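Local structure of putative acetyltransferase (Streptococcus mutans, 4E2A) at residues E61-A64 against F65-A69; Q52-A55 against I56-R60. The protein probably transfers an acyl group, most likely acetyl from acetyl-CoA, to a still unidentified acceptor, as a member of the GNAT family. All blocks are in the same frame, centred on the assembly; numbering follows the deposited sequence.

Interaction 1: E61-A64 against F65-A69; sequences ETFA and FDNTA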
loop_
_atom_site.group_PDB
_atom_site.type_symbol
_atom_site.label_atom_id
_atom_site.label_comp_id
_atom_site.label_asym_id
_atom_site.label_seq_id
_atom_site.Cartn_x
_atom_site.Cartn_y
_atom_site.Cartn_z
ATOM N N GLU B 61 19.641 -0.335 -9.297
ATOM C CA GLU B 61 20.094 -1.671 -9.707
ATOM C C GLU B 61 18.997 -2.730 -9.696
ATOM O O GLU B 61 18.962 -3.603 -10.567
ATOM C CB GLU B 61 21.261 -2.143 -8.828
ATOM C CG GLU B 61 22.532 -1.361 -9.073
ATOM C CD GLU B 61 23.650 -1.684 -8.088
ATOM O OE1 GLU B 61 23.401 -2.407 -7.085
ATOM O OE2 GLU B 61 24.781 -1.202 -8.331
ATOM N N THR B 62 18.115 -2.666 -8.704
ATOM C CA THR B 62 17.089 -3.692 -8.525
ATOM C C THR B 62 15.912 -3.475 -9.480
ATOM O O THR B 62 15.311 -4.427 -9.959
ATOM C CB THR B 62 16.565 -3.708 -7.051
ATOM O OG1 THR B 62 17.619 -4.110 -6.174
ATOM C CG2 THR B 62 15.368 -4.647 -6.882
ATOM N N PHE B 63 15.603 -2.214 -9.770
ATOM C CA PHE B 63 14.351 -1.890 -10.451
ATOM C C PHE B 63 14.467 -1.237 -11.839
ATOM O O PHE B 63 13.487 -1.180 -12.563
ATOM C CB PHE B 63 13.468 -1.035 -9.528
ATOM C CG PHE B 63 12.913 -1.790 -8.370
ATOM C CD1 PHE B 63 11.863 -2.681 -8.545
ATOM C CD2 PHE B 63 13.439 -1.617 -7.091
ATOM C CE1 PHE B 63 11.345 -3.394 -7.462
ATOM C CE2 PHE B 63 12.929 -2.311 -6.011
ATOM C CZ PHE B 63 11.889 -3.211 -6.189
ATOM N N ALA B 64 15.654 -0.773 -12.215
ATOM C CA ALA B 64 15.801 0.079 -13.399
ATOM C C ALA B 64 15.543 -0.611 -14.740
ATOM O O ALA B 64 15.160 0.046 -15.720
ATOM C CB ALA B 64 17.164 0.788 -13.406
ATOM N N PHE B 65 15.754 -1.920 -14.795
ATOM C CA PHE B 65 15.619 -2.638 -16.055
ATOM C C PHE B 65 14.162 -2.863 -16.437
ATOM O O PHE B 65 13.854 -3.077 -17.610
ATOM C CB PHE B 65 16.398 -3.962 -16.021
ATOM C CG PHE B 65 17.877 -3.792 -16.223
ATOM C CD1 PHE B 65 18.522 -4.397 -17.290
ATOM C CD2 PHE B 65 18.618 -3.004 -15.359
ATOM C CE1 PHE B 65 19.885 -4.231 -17.475
ATOM C CE2 PHE B 65 19.978 -2.833 -15.539
ATOM C CZ PHE B 65 20.612 -3.445 -16.597
ATOM N N ASP B 66 13.270 -2.787 -15.451
ATOM C CA ASP B 66 11.854 -3.084 -15.683
ATOM C C ASP B 66 10.947 -1.846 -15.489
ATOM O O ASP B 66 9.726 -1.923 -15.615
ATOM C CB ASP B 66 11.406 -4.261 -14.800
ATOM C CG ASP B 66 12.094 -5.584 -15.185
ATOM O OD1 ASP B 66 11.542 -6.326 -16.027
ATOM O OD2 ASP B 66 13.187 -5.887 -14.659
ATOM N N ASN B 67 11.558 -0.707 -15.197
ATOM C CA ASN B 67 10.812 0.527 -14.972
ATOM C C ASN B 67 11.551 1.688 -15.627
ATOM O O ASN B 67 12.730 1.566 -15.933
ATOM C CB ASN B 67 10.629 0.793 -13.472
ATOM C CG ASN B 67 9.927 -0.344 -12.756
ATOM O OD1 ASN B 67 8.697 -0.421 -12.746
ATOM N ND2 ASN B 67 10.706 -1.235 -12.152
ATOM N N THR B 68 10.861 2.803 -15.856
ATOM C CA THR B 68 11.475 3.976 -16.476
ATOM C C THR B 68 12.187 4.806 -15.423
ATOM O O THR B 68 11.947 4.647 -14.227
ATOM C CB THR B 68 10.426 4.881 -17.163
ATOM O OG1 THR B 68 9.563 5.448 -16.176
ATOM C CG2 THR B 68 9.570 4.085 -18.138
ATOM N N ALA B 69 13.048 5.712 -15.868
ATOM C CA ALA B 69 13.834 6.515 -14.940
ATOM C C ALA B 69 12.934 7.399 -14.093
ATOM O O ALA B 69 13.197 7.611 -12.909
ATOM C CB ALA B 69 14.840 7.352 -15.687
HETATM O O HOH W 1 14.802 -3.975 -13.230
#
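Asn67 reaches back to the end region of helix 48-63 and binds the carbonyl of Phe63. Its ND2 lies 2.8 Å from Phe63 O. The N-H points almost straight at the oxygen (168°), which lies close to the amide plane of Asn67. Asn67 CG stands beside its own backbone N (chi1 -57°), and this brings the amide alongside Phe63. The same oxygen takes a weak bond from Asp66 N at 3.3 Å.

This inner side is closely packed. Asn67 ND2 sits at the edge of the Phe63 ring, 4.1 Å from Phe63 CD1, with amide and ring planes 56° apart. The second subunit adds to it: its Asn194 O and Val196 N bond both ends of the Asn67 amide, and its Phe191 ring meets that of Phe63.

The outer side is looser. Phe65 and Asp66 are exposed, and a water bridges them. Asp66 OD2 accepts from this water at 2.9 Å, while Phe65 N gives it a weak bond. The arrangement is a helix-to-helix link in which an asparagine side chain bonds a backbone carbonyl near the end of the first helix of this GNAT fold, at the subunit interface.

Interaction 2: Q52-A55 against I56-R60; sequences QKIA and IQTFR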
loop_
_atom_site.group_PDB
_atom_site.type_symbol
_atom_site.label_atom_id
_atom_site.label_comp_id
_atom_site.label_asym_id
_atom_site.label_seq_id
_atom_site.Cartn_x
_atom_site.Cartn_y
_atom_site.Cartn_z
ATOM N N GLN B 52 22.002 7.772 1.621
ATOM C CA GLN B 52 21.104 8.137 0.524
ATOM C C GLN B 52 21.665 7.548 -0.766
ATOM O O GLN B 52 20.936 6.963 -1.582
ATOM C CB GLN B 52 20.952 9.680 0.417
ATOM C CG GLN B 52 20.181 10.143 -0.820
ATOM C CD GLN B 52 20.111 11.664 -0.969
ATOM O OE1 GLN B 52 21.132 12.325 -1.123
ATOM N NE2 GLN B 52 18.889 12.224 -0.899
ATOM N N LYS B 53 22.979 7.677 -0.933
ATOM C CA LYS B 53 23.642 7.225 -2.155
ATOM C C LYS B 53 23.456 5.717 -2.388
ATOM O O LYS B 53 23.044 5.279 -3.476
ATOM C CB LYS B 53 25.132 7.593 -2.124
ATOM C CG LYS B 53 25.950 7.026 -3.282
ATOM C CD LYS B 53 27.361 7.625 -3.287
ATOM C CE LYS B 53 28.264 7.002 -4.356
ATOM N NZ LYS B 53 27.947 7.490 -5.737
ATOM N N ILE B 54 23.748 4.926 -1.364
ATOM C CA ILE B 54 23.668 3.496 -1.528
ATOM C C ILE B 54 22.204 3.066 -1.658
ATOM O O ILE B 54 21.887 2.206 -2.471
ATOM C CB ILE B 54 24.387 2.729 -0.398
ATOM C CG1 ILE B 54 24.401 1.237 -0.711
ATOM C CG2 ILE B 54 23.693 2.933 0.928
ATOM C CD1 ILE B 54 25.442 0.455 0.101
ATOM N N ALA B 55 21.317 3.678 -0.876
ATOM C CA ALA B 55 19.891 3.401 -1.006
ATOM C C ALA B 55 19.412 3.669 -2.443
ATOM O O ALA B 55 18.709 2.843 -3.035
ATOM C CB ALA B 55 19.096 4.210 -0.005
ATOM N N ILE B 56 19.826 4.788 -3.031
ATOM C CA ILE B 56 19.396 5.072 -4.401
ATOM C C ILE B 56 20.036 4.090 -5.390
ATOM O O ILE B 56 19.371 3.528 -6.275
ATOM C CB ILE B 56 19.669 6.531 -4.800
ATOM C CG1 ILE B 56 18.716 7.458 -4.038
ATOM C CG2 ILE B 56 19.521 6.714 -6.301
ATOM C CD1 ILE B 56 19.035 8.945 -4.189
ATOM N N GLN B 57 21.324 3.858 -5.229
ATOM C CA GLN B 57 21.992 3.002 -6.185
ATOM C C GLN B 57 21.436 1.573 -6.191
ATOM O O GLN B 57 21.234 1.000 -7.265
ATOM C CB GLN B 57 23.502 3.007 -6.003
ATOM C CG GLN B 57 24.178 2.406 -7.231
ATOM C CD GLN B 57 25.675 2.321 -7.093
ATOM O OE1 GLN B 57 26.307 1.419 -7.657
ATOM N NE2 GLN B 57 26.263 3.258 -6.346
ATOM N N THR B 58 21.177 1.009 -5.011
ATOM C CA THR B 58 20.613 -0.337 -4.930
ATOM C C THR B 58 19.194 -0.402 -5.498
ATOM O O THR B 58 18.804 -1.412 -6.078
ATOM C CB THR B 58 20.669 -0.929 -3.493
ATOM O OG1 THR B 58 20.024 -0.051 -2.547
ATOM C CG2 THR B 58 22.125 -1.126 -3.067
ATOM N N PHE B 59 18.426 0.679 -5.338
ATOM C CA PHE B 59 17.053 0.670 -5.825
ATOM C C PHE B 59 17.074 0.681 -7.364
ATOM O O PHE B 59 16.342 -0.057 -8.028
ATOM C CB PHE B 59 16.242 1.852 -5.268
ATOM C CG PHE B 59 14.736 1.673 -5.422
ATOM C CD1 PHE B 59 14.086 2.100 -6.571
ATOM C CD2 PHE B 59 13.982 1.077 -4.415
ATOM C CE1 PHE B 59 12.708 1.943 -6.721
ATOM C CE2 PHE B 59 12.599 0.912 -4.554
ATOM C CZ PHE B 59 11.964 1.353 -5.709
ATOM N N ARG B 60 17.957 1.506 -7.904
ATOM C CA ARG B 60 18.187 1.625 -9.342
ATOM C C ARG B 60 18.633 0.273 -9.916
ATOM O O ARG B 60 18.067 -0.222 -10.894
ATOM C CB ARG B 60 19.270 2.688 -9.568
ATOM C CG ARG B 60 19.396 3.215 -10.979
ATOM C CD ARG B 60 20.508 4.283 -11.066
ATOM N NE ARG B 60 20.261 5.414 -10.176
ATOM C CZ ARG B 60 19.858 6.618 -10.581
ATOM N NH1 ARG B 60 19.663 6.859 -11.871
ATOM N NH2 ARG B 60 19.662 7.587 -9.698
#
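About two and a half turns of helix 48-63, the first helix of this GNAT fold, bring Gln52, Lys53, Ile54 and Ala55 against the residues four places on. The backbone ladder is regular. Ile56 N bonds Gln52 O and Gln57 N bonds Lys53 O, each at 2.8 Å. Thr58 N follows with Ile54 O, nearly straight at 170°. The last rung, Phe59 N to Ala55 O, is longer at 3.2 Å and more bent (146°).

Gln52 and Ile56 run side by side and point the same way. Gln52 CG meets Ile56 CD1 at 3.8 Å. Ile56 CG1 also lies beyond the carbonyl oxygen of Gln52, 3.3 Å from Gln52 O. Thus the methylene part of Gln52 makes the apolar contact, while its NE2 goes on to bond Tyr80 O.

On another flank Ile54 and Thr58 cross obliquely. Ile54 CG1 touches Thr58 CG2 at 4.0 Å. In Thr58, OG1 sits between its own backbone N and carbonyl carbon (chi1 55°). This turns the hydroxyl back onto the preceding turn, where Thr58 OG1 is 2.9 Å from Ile54 O and 3.2 Å from Ala55 O. Phe108 of strand 104-113 packs on Ile54, Ala55 and Thr58. The Phe59 ring leads away from the preceding turn and stacks on Phe75 of helix 69-79.

The chemistry implies that the Thr58 hydroxyl can probably find its acceptor within its own helix. Its single proton has two backbone carbonyls near it, so this buried polar group can probably be met by the preceding turn, while the methyl branch packs on Ile54.

From the N terminus the chain passes strand 38-42 and enters helix 48-63. Interaction 2 comes first, in the middle of this helix. It closes at Arg60, and interaction 1 opens at the next residue, so the two lie in series and neither nest nor cross. Their centres are 12 Å apart. Neither closes a long loop: 52-60 is continuous helix, while 61-69 is the helix end and the turn into helix 69-79. The rings of Phe59 and Phe63 meet along one flank and join the two. Interaction 2 ties the helix to strand 104-113 and helices 69-79 and 82-90. Interaction 1 reaches strand 125-133 and the second subunit.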